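Local coordinates for DNA repair and telomere maintenance protein nbs1 (Schizosaccharomyces pombe, PDB 3HUF) that acts within the MRN complex in repair of DNA double-strand breaks and telomere maintenance, and recognises phosphorylated partners such as Ctp1 through its FHA and BRCT domains, at residues R114-Q119 and S196-A201; S127-N132 and S179-L184; N132-L135 and P139-L142. All coordinates share one frame; numbering follows the deposited sequence.

Contact 1. Residues R114-Q119 and S196-A201; sequences RSMCIQ and SLMPDA. With SCN (thiocyanate ion), chain E.
Met116 swings CG away from its own backbone N (chi1 -165°) and then runs out fully extended, while Met198 folds back at chi2 (-47°), and the two thioether chains lie alongside each other, pointing opposite ways. Their sulfurs meet, with SD of Met116 3.9 Å from SD of Met198. The terminal methyl of Met198 reaches further up the other segment: CE lies 3.5 Å from O of Ser115 and 3.7 Å from CD of Arg114, so it fits against both a carbonyl and the aliphatic part of the arginine. Residues 114-119 lead from the last strand of the FHA domain into strand 118-120 of the first BRCT sheet, and Met198 belongs to 196-201, which leads into helix 198-209, the one that follows that domain's final helix. Tyr180 of helix 178-184 also touches Met116.

A thiocyanate ion, probably from the crystallisation liquor, spans from Arg114 to the backbone of Leu197. N of Leu197 donates a hydrogen bond to the ion's N at 3.0 Å (N-H...N angle 155°). S of the ion sits 3.6 Å from CD of Arg114, at the edge of the guanidinium and in its plane. NE of Arg114 also forms a salt bridge with Asp194.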
loop_
_atom_site.group_PDB
_atom_site.type_symbol
_atom_site.label_atom_id
_atom_site.label_comp_id
_atom_site.label_asym_id
_atom_site.label_seq_id
_atom_site.Cartn_x
_atom_site.Cartn_y
_atom_site.Cartn_z
ATOM N N ARG A 114 9.400 2.311 2.475
ATOM C CA ARG A 114 8.089 2.495 3.073
ATOM C C ARG A 114 7.090 1.690 2.238
ATOM O O ARG A 114 7.078 1.821 1.019
ATOM C CB ARG A 114 7.702 3.983 3.057
ATOM C CG ARG A 114 6.420 4.338 3.832
ATOM C CD ARG A 114 6.244 5.893 4.076
ATOM N NE ARG A 114 7.216 6.503 5.000
ATOM C CZ ARG A 114 7.208 6.345 6.326
ATOM N NH1 ARG A 114 6.289 5.567 6.907
ATOM N NH2 ARG A 114 8.132 6.946 7.079
ATOM N N SER A 115 6.265 0.875 2.899
ATOM C CA SER A 115 5.224 0.076 2.239
ATOM C C SER A 115 4.210 0.931 1.523
ATOM O O SER A 115 3.677 1.884 2.087
ATOM C CB SER A 115 4.469 -0.775 3.260
ATOM O OG SER A 115 5.294 -1.807 3.746
ATOM N N MET A 116 3.938 0.583 0.274
ATOM C CA MET A 116 2.916 1.262 -0.501
ATOM C C MET A 116 2.673 0.421 -1.729
ATOM O O MET A 116 3.539 0.334 -2.613
ATOM C CB MET A 116 3.348 2.670 -0.898
ATOM C CG MET A 116 2.201 3.529 -1.387
ATOM S SD MET A 116 2.706 5.204 -1.836
ATOM C CE MET A 116 1.058 5.887 -2.051
ATOM N N CYS A 117 1.507 -0.228 -1.741
ATOM C CA CYS A 117 1.051 -1.070 -2.838
ATOM C C CYS A 117 -0.400 -0.721 -3.056
ATOM O O CYS A 117 -1.184 -0.720 -2.111
ATOM C CB CYS A 117 1.149 -2.566 -2.493
ATOM S SG CYS A 117 2.823 -3.232 -2.414
ATOM N N ILE A 118 -0.748 -0.440 -4.304
ATOM C CA ILE A 118 -2.064 0.114 -4.628
ATOM C C ILE A 118 -2.924 -0.891 -5.395
ATOM O O ILE A 118 -2.564 -1.320 -6.491
ATOM C CB ILE A 118 -1.946 1.480 -5.379
ATOM C CG1 ILE A 118 -1.325 2.559 -4.462
ATOM C CG2 ILE A 118 -3.315 1.936 -5.872
ATOM C CD1 ILE A 118 -1.263 3.957 -5.068
ATOM N N GLN A 119 -4.053 -1.286 -4.800
ATOM C CA GLN A 119 -4.996 -2.164 -5.481
ATOM C C GLN A 119 -6.027 -1.336 -6.225
ATOM O O GLN A 119 -6.474 -0.316 -5.708
ATOM C CB GLN A 119 -5.695 -3.106 -4.494
ATOM C CG GLN A 119 -6.759 -4.012 -5.161
ATOM C CD GLN A 119 -7.335 -5.020 -4.208
ATOM O OE1 GLN A 119 -7.312 -4.817 -3.003
ATOM N NE2 GLN A 119 -7.850 -6.123 -4.737
ATOM N N SER A 196 5.880 12.400 1.938
ATOM C CA SER A 196 5.219 13.507 1.226
ATOM C C SER A 196 3.863 13.217 0.568
ATOM O O SER A 196 3.054 14.121 0.425
ATOM C CB SER A 196 6.132 14.056 0.146
ATOM O OG SER A 196 7.014 14.967 0.704
ATOM N N LEU A 197 3.642 11.986 0.142
ATOM C CA LEU A 197 2.438 11.610 -0.607
ATOM C C LEU A 197 1.377 10.899 0.244
ATOM O O LEU A 197 0.233 10.739 -0.189
ATOM C CB LEU A 197 2.823 10.719 -1.812
ATOM C CG LEU A 197 4.014 11.193 -2.674
ATOM C CD1 LEU A 197 4.480 10.128 -3.683
ATOM C CD2 LEU A 197 3.700 12.505 -3.358
ATOM N N MET A 198 1.762 10.481 1.449
ATOM C CA MET A 198 0.915 9.650 2.311
ATOM C C MET A 198 -0.232 10.359 3.010
ATOM O O MET A 198 -1.336 9.805 3.054
ATOM C CB MET A 198 1.731 8.922 3.399
ATOM C CG MET A 198 2.710 7.896 2.950
ATOM S SD MET A 198 2.110 6.720 1.724
ATOM C CE MET A 198 3.201 5.336 2.075
ATOM N N PRO A 199 0.025 11.528 3.638
ATOM C CA PRO A 199 -1.085 12.197 4.286
ATOM C C PRO A 199 -2.204 12.647 3.347
ATOM O O PRO A 199 -3.338 12.758 3.782
ATOM C CB PRO A 199 -0.416 13.426 4.937
ATOM C CG PRO A 199 1.000 13.036 5.107
ATOM C CD PRO A 199 1.277 12.275 3.859
ATOM N N ASP A 200 -1.892 12.935 2.084
ATOM C CA ASP A 200 -2.923 13.390 1.142
ATOM C C ASP A 200 -3.835 12.228 0.828
ATOM O O ASP A 200 -5.019 12.421 0.589
ATOM C CB ASP A 200 -2.337 13.920 -0.171
ATOM C CG ASP A 200 -1.776 15.331 -0.045
ATOM O OD1 ASP A 200 -0.568 15.514 -0.324
ATOM O OD2 ASP A 200 -2.514 16.257 0.319
ATOM N N ALA A 201 -3.279 11.021 0.841
ATOM C CA ALA A 201 -4.103 9.817 0.663
ATOM C C ALA A 201 -5.128 9.640 1.792
ATOM O O ALA A 201 -6.272 9.255 1.536
ATOM C CB ALA A 201 -3.225 8.592 0.537
HETATM S S SCN E . 7.316 7.743 1.242
HETATM C C SCN E . 5.888 8.585 0.659
HETATM N N SCN E . 5.038 9.379 0.438
#

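Contact 2. Residues S127-N132 and S179-L184; sequences SQWASN and SYLQYL
Trp129 lays one face of its indole flat on Leu181, joining helices 123-134 and 178-184 of the first BRCT domain. In this fold the first and last helices pack side by side against the same face of the four-stranded parallel sheet, and here the short segments run 34° from parallel with their axes 11.1 Å apart.

The contact at the ring is a CH-pi interaction. CD1 of Leu181 stands 3.5 Å from the centroid of the five-membered ring of Trp129, only 10° off the ring normal. Further along the same face, CB of Leu181 sits over the centre of the indole, 3.6 Å above its plane. The leucine meets the ring with its base and one branch together: its first torsion puts CG beside the backbone N, and the extended second one (chi2 175°) carries CD1 over the pyrrole part. The benzo end reaches the helix backbone: CZ3 of Trp129 is 3.6 Å from O of Leu181, and CH2 comes up to N of Gln182. CG of Gln182 touches that corner too, at the solvent-facing border.

Next come the groups around the ring. Gln128, the preceding residue, brings NE2 over the opposite face of the indole, 3.3 Å above the plane and offset toward the rim, which leaves the ring between an amide and a leucine. Phe120 of strand 118-120 touches both Trp129 and Leu181, and Leu133 packs on Leu181 and Leu184 from one turn further along. On the far side of helix 178-184, the hydroxyl of Tyr180 is hydrogen-bonded to O of Leu197. Back at the indole, NE1 of Trp129 is buried with no hydrogen-bond partner in the model, and CD1 of Leu181 lies 3.6 Å from it.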
loop_
_atom_site.group_PDB
_atom_site.type_symbol
_atom_site.label_atom_id
_atom_site.label_comp_id
_atom_site.label_asym_id
_atom_site.label_seq_id
_atom_site.Cartn_x
_atom_site.Cartn_y
_atom_site.Cartn_z
ATOM N N SER A 127 -4.956 -0.498 -16.017
ATOM C CA SER A 127 -4.171 -0.350 -17.247
ATOM C C SER A 127 -3.864 1.114 -17.556
ATOM O O SER A 127 -2.838 1.424 -18.156
ATOM C CB SER A 127 -4.906 -0.962 -18.437
ATOM O OG SER A 127 -6.049 -0.183 -18.749
ATOM N N GLN A 128 -4.743 2.018 -17.147
ATOM C CA GLN A 128 -4.492 3.417 -17.407
ATOM C C GLN A 128 -3.463 4.045 -16.434
ATOM O O GLN A 128 -2.662 4.885 -16.841
ATOM C CB GLN A 128 -5.812 4.192 -17.474
ATOM C CG GLN A 128 -6.007 5.263 -16.441
ATOM C CD GLN A 128 -7.112 6.223 -16.834
ATOM O OE1 GLN A 128 -8.133 5.817 -17.401
ATOM N NE2 GLN A 128 -6.908 7.508 -16.551
ATOM N N TRP A 129 -3.443 3.587 -15.183
ATOM C CA TRP A 129 -2.623 4.212 -14.153
ATOM C C TRP A 129 -1.346 3.448 -13.759
ATOM O O TRP A 129 -0.463 4.025 -13.119
ATOM C CB TRP A 129 -3.463 4.472 -12.902
ATOM C CG TRP A 129 -4.437 5.612 -13.012
ATOM C CD1 TRP A 129 -5.807 5.529 -13.109
ATOM C CD2 TRP A 129 -4.124 7.015 -13.005
ATOM N NE1 TRP A 129 -6.354 6.791 -13.168
ATOM C CE2 TRP A 129 -5.344 7.719 -13.095
ATOM C CE3 TRP A 129 -2.928 7.744 -12.917
ATOM C CZ2 TRP A 129 -5.400 9.115 -13.125
ATOM C CZ3 TRP A 129 -2.990 9.126 -12.940
ATOM C CH2 TRP A 129 -4.213 9.798 -13.045
ATOM N N ALA A 130 -1.247 2.169 -14.131
ATOM C CA ALA A 130 -0.191 1.283 -13.586
ATOM C C ALA A 130 1.231 1.730 -13.916
ATOM O O ALA A 130 2.070 1.814 -13.029
ATOM C CB ALA A 130 -0.393 -0.148 -14.035
ATOM N N SER A 131 1.480 2.017 -15.186
ATOM C CA SER A 131 2.777 2.508 -15.648
ATOM C C SER A 131 3.229 3.778 -14.904
ATOM O O SER A 131 4.383 3.864 -14.479
ATOM C CB SER A 131 2.743 2.709 -17.170
ATOM O OG SER A 131 3.816 3.508 -17.616
ATOM N N ASN A 132 2.306 4.725 -14.719
ATOM C CA ASN A 132 2.506 5.936 -13.930
ATOM C C ASN A 132 3.022 5.606 -12.537
ATOM O O ASN A 132 4.049 6.129 -12.114
ATOM C CB ASN A 132 1.146 6.673 -13.822
ATOM C CG ASN A 132 1.247 8.109 -13.287
ATOM O OD1 ASN A 132 1.252 8.340 -12.066
ATOM N ND2 ASN A 132 1.230 9.090 -14.208
ATOM N N SER A 179 -8.842 11.402 -7.930
ATOM C CA SER A 179 -8.277 12.713 -7.574
ATOM C C SER A 179 -6.896 12.592 -6.903
ATOM O O SER A 179 -6.012 13.411 -7.147
ATOM C CB SER A 179 -9.255 13.525 -6.701
ATOM O OG SER A 179 -9.361 12.974 -5.391
ATOM N N TYR A 180 -6.706 11.573 -6.074
ATOM C CA TYR A 180 -5.396 11.318 -5.500
ATOM C C TYR A 180 -4.406 10.811 -6.560
ATOM O O TYR A 180 -3.221 11.178 -6.548
ATOM C CB TYR A 180 -5.475 10.340 -4.328
ATOM C CG TYR A 180 -4.122 10.018 -3.722
ATOM C CD1 TYR A 180 -3.455 10.940 -2.905
ATOM C CD2 TYR A 180 -3.500 8.808 -3.989
ATOM C CE1 TYR A 180 -2.204 10.637 -2.357
ATOM C CE2 TYR A 180 -2.259 8.492 -3.452
ATOM C CZ TYR A 180 -1.616 9.410 -2.631
ATOM O OH TYR A 180 -0.380 9.070 -2.120
ATOM N N LEU A 181 -4.884 9.980 -7.482
ATOM C CA LEU A 181 -4.037 9.503 -8.569
ATOM C C LEU A 181 -3.552 10.671 -9.423
ATOM O O LEU A 181 -2.384 10.721 -9.802
ATOM C CB LEU A 181 -4.772 8.467 -9.422
ATOM C CG LEU A 181 -5.197 7.185 -8.704
ATOM C CD1 LEU A 181 -6.017 6.298 -9.626
ATOM C CD2 LEU A 181 -3.993 6.406 -8.143
ATOM N N GLN A 182 -4.439 11.622 -9.699
ATOM C CA GLN A 182 -4.075 12.831 -10.434
ATOM C C GLN A 182 -2.937 13.594 -9.731
ATOM O O GLN A 182 -2.003 14.060 -10.381
ATOM C CB GLN A 182 -5.311 13.721 -10.652
ATOM C CG GLN A 182 -6.306 13.118 -11.646
ATOM C CD GLN A 182 -7.579 13.934 -11.778
ATOM O OE1 GLN A 182 -7.690 15.025 -11.208
ATOM N NE2 GLN A 182 -8.549 13.416 -12.538
ATOM N N TYR A 183 -3.029 13.690 -8.405
ATOM C CA TYR A 183 -1.949 14.199 -7.578
ATOM C C TYR A 183 -0.650 13.418 -7.788
ATOM O O TYR A 183 0.379 14.022 -8.066
ATOM C CB TYR A 183 -2.363 14.202 -6.107
ATOM C CG TYR A 183 -1.250 14.464 -5.115
ATOM C CD1 TYR A 183 -0.563 15.672 -5.108
ATOM C CD2 TYR A 183 -0.905 13.511 -4.154
ATOM C CE1 TYR A 183 0.464 15.914 -4.185
ATOM C CE2 TYR A 183 0.114 13.746 -3.228
ATOM C CZ TYR A 183 0.785 14.949 -3.248
ATOM O OH TYR A 183 1.796 15.198 -2.336
ATOM N N LEU A 184 -0.678 12.092 -7.681
ATOM C CA LEU A 184 0.543 11.300 -7.945
ATOM C C LEU A 184 1.173 11.514 -9.329
ATOM O O LEU A 184 2.392 11.417 -9.487
ATOM C CB LEU A 184 0.301 9.813 -7.723
ATOM C CG LEU A 184 0.005 9.358 -6.297
ATOM C CD1 LEU A 184 -0.119 7.849 -6.250
ATOM C CD2 LEU A 184 1.082 9.846 -5.328
#

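Contact 3. Residues N132-L135 and P139-L142; sequences NLNL and PTGL
Leu133 and Thr140 meet methyl to methyl: CD1 of Leu133 lies 3.7 Å from CG2 of Thr140, and CB of Leu133 adds a second approach to the same methyl at 4.0 Å. The two side chains stand roughly perpendicular, with CG2 resting on CD1 and CB.

The rotamer of Thr140 sorts its two branches. With chi1 at 49°, OG1 stands between the backbone N and the carbonyl carbon, and CG2 is left beside the backbone N, directed at Leu133. Leu133 has CG beside its own N (chi1 -52°) and is extended from there, which sends CD1 toward the strand. The same leucine also packs on Ile118 and Phe120 of strand 118-120.

Asn134 sets its amide obliquely across from the hydroxyl branch of Thr140, with the atom modelled as OD1 3.4 Å from OG1 of Thr140. The amide is probably turned over in the model, so no bond is assigned. Pro139 lies where the backbones come nearest, its CA 5.8 Å from CA of Asn134.

These residues close the beta-alpha-beta unit formed by strand 118-120, helix 123-134 and strand 140-141. The second strand is an edge strand of the parallel BRCT sheet within this chain, tied to its neighbour by backbone bonds of Pro139 and Gly141 to Ile118 and of Gly141 to Phe120. Leu126 and Ala130, from earlier turns of the helix, also touch Thr140.

Threonine thus presents two chemistries to one helix. Its hydroxyl is turned to the side of the Asn134 amide, while its methyl joins the leucine between helix and sheet, where the contact is dispersion between carbon atoms.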
loop_
_atom_site.group_PDB
_atom_site.type_symbol
_atom_site.label_atom_id
_atom_site.label_comp_id
_atom_site.label_asym_id
_atom_site.label_seq_id
_atom_site.Cartn_x
_atom_site.Cartn_y
_atom_site.Cartn_z
ATOM N N ASN A 132 2.306 4.725 -14.719
ATOM C CA ASN A 132 2.506 5.936 -13.930
ATOM C C ASN A 132 3.022 5.606 -12.537
ATOM O O ASN A 132 4.049 6.129 -12.114
ATOM C CB ASN A 132 1.146 6.673 -13.822
ATOM C CG ASN A 132 1.247 8.109 -13.287
ATOM O OD1 ASN A 132 1.252 8.340 -12.066
ATOM N ND2 ASN A 132 1.230 9.090 -14.208
ATOM N N LEU A 133 2.316 4.713 -11.834
ATOM C CA LEU A 133 2.641 4.413 -10.421
ATOM C C LEU A 133 3.888 3.560 -10.315
ATOM O O LEU A 133 4.695 3.764 -9.422
ATOM C CB LEU A 133 1.470 3.767 -9.684
ATOM C CG LEU A 133 0.132 4.492 -9.767
ATOM C CD1 LEU A 133 -0.904 3.837 -8.888
ATOM C CD2 LEU A 133 0.246 6.000 -9.412
ATOM N N ASN A 134 4.056 2.635 -11.249
ATOM C CA ASN A 134 5.248 1.805 -11.284
ATOM C C ASN A 134 6.526 2.661 -11.383
ATOM O O ASN A 134 7.517 2.371 -10.724
ATOM C CB ASN A 134 5.165 0.754 -12.406
ATOM C CG ASN A 134 4.025 -0.280 -12.174
ATOM O OD1 ASN A 134 3.459 -0.408 -11.060
ATOM N ND2 ASN A 134 3.664 -0.984 -13.237
ATOM N N LEU A 135 6.466 3.727 -12.183
ATOM C CA LEU A 135 7.586 4.649 -12.352
ATOM C C LEU A 135 7.925 5.433 -11.093
ATOM O O LEU A 135 9.034 5.933 -10.980
ATOM C CB LEU A 135 7.352 5.591 -13.538
ATOM C CG LEU A 135 7.357 4.880 -14.885
ATOM C CD1 LEU A 135 6.730 5.738 -15.964
ATOM C CD2 LEU A 135 8.770 4.454 -15.279
ATOM N N PRO A 139 4.074 -0.681 -6.591
ATOM C CA PRO A 139 3.421 -1.852 -7.198
ATOM C C PRO A 139 1.901 -1.712 -7.163
ATOM O O PRO A 139 1.340 -1.081 -6.246
ATOM C CB PRO A 139 3.883 -3.029 -6.328
ATOM C CG PRO A 139 5.076 -2.510 -5.535
ATOM C CD PRO A 139 4.795 -1.034 -5.348
ATOM N N THR A 140 1.253 -2.281 -8.176
ATOM C CA THR A 140 -0.189 -2.179 -8.350
ATOM C C THR A 140 -0.724 -3.538 -8.779
ATOM O O THR A 140 0.044 -4.393 -9.265
ATOM C CB THR A 140 -0.530 -1.189 -9.452
ATOM O OG1 THR A 140 0.262 -1.502 -10.607
ATOM C CG2 THR A 140 -0.223 0.241 -9.030
ATOM N N GLY A 141 -2.036 -3.723 -8.635
ATOM C CA GLY A 141 -2.688 -4.964 -9.023
ATOM C C GLY A 141 -4.189 -4.884 -8.856
ATOM O O GLY A 141 -4.721 -3.867 -8.398
ATOM N N LEU A 142 -4.855 -5.978 -9.202
ATOM C CA LEU A 142 -6.300 -6.070 -9.200
ATOM C C LEU A 142 -6.759 -7.023 -8.095
ATOM O O LEU A 142 -7.692 -6.735 -7.365
ATOM C CB LEU A 142 -6.769 -6.613 -10.562
ATOM C CG LEU A 142 -7.921 -5.919 -11.301
ATOM C CD1 LEU A 142 -9.311 -6.309 -10.777
ATOM C CD2 LEU A 142 -7.748 -4.388 -11.312
#

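Overall arrangement
All three contacts belong to the first BRCT domain and its borders. Contacts 2 and 3 lie closest, with centres about 8 Å apart; they share Asn132 and helix 123-134, which turns one side to helix 178-184 and another to strand 140-141. Contact 1 lies about 12 Å from each, centre to centre. It joins contact 3 through the parallel sheet, where strands 118-120 and 140-141 are neighbours, and contact 2 through helix 178-184, which packs against helix 198-209. Along the chain, contacts 2 and 3 are nested inside the loop closed by contact 1, so the segment arriving from the FHA domain packs against the one leading on toward the second BRCT domain.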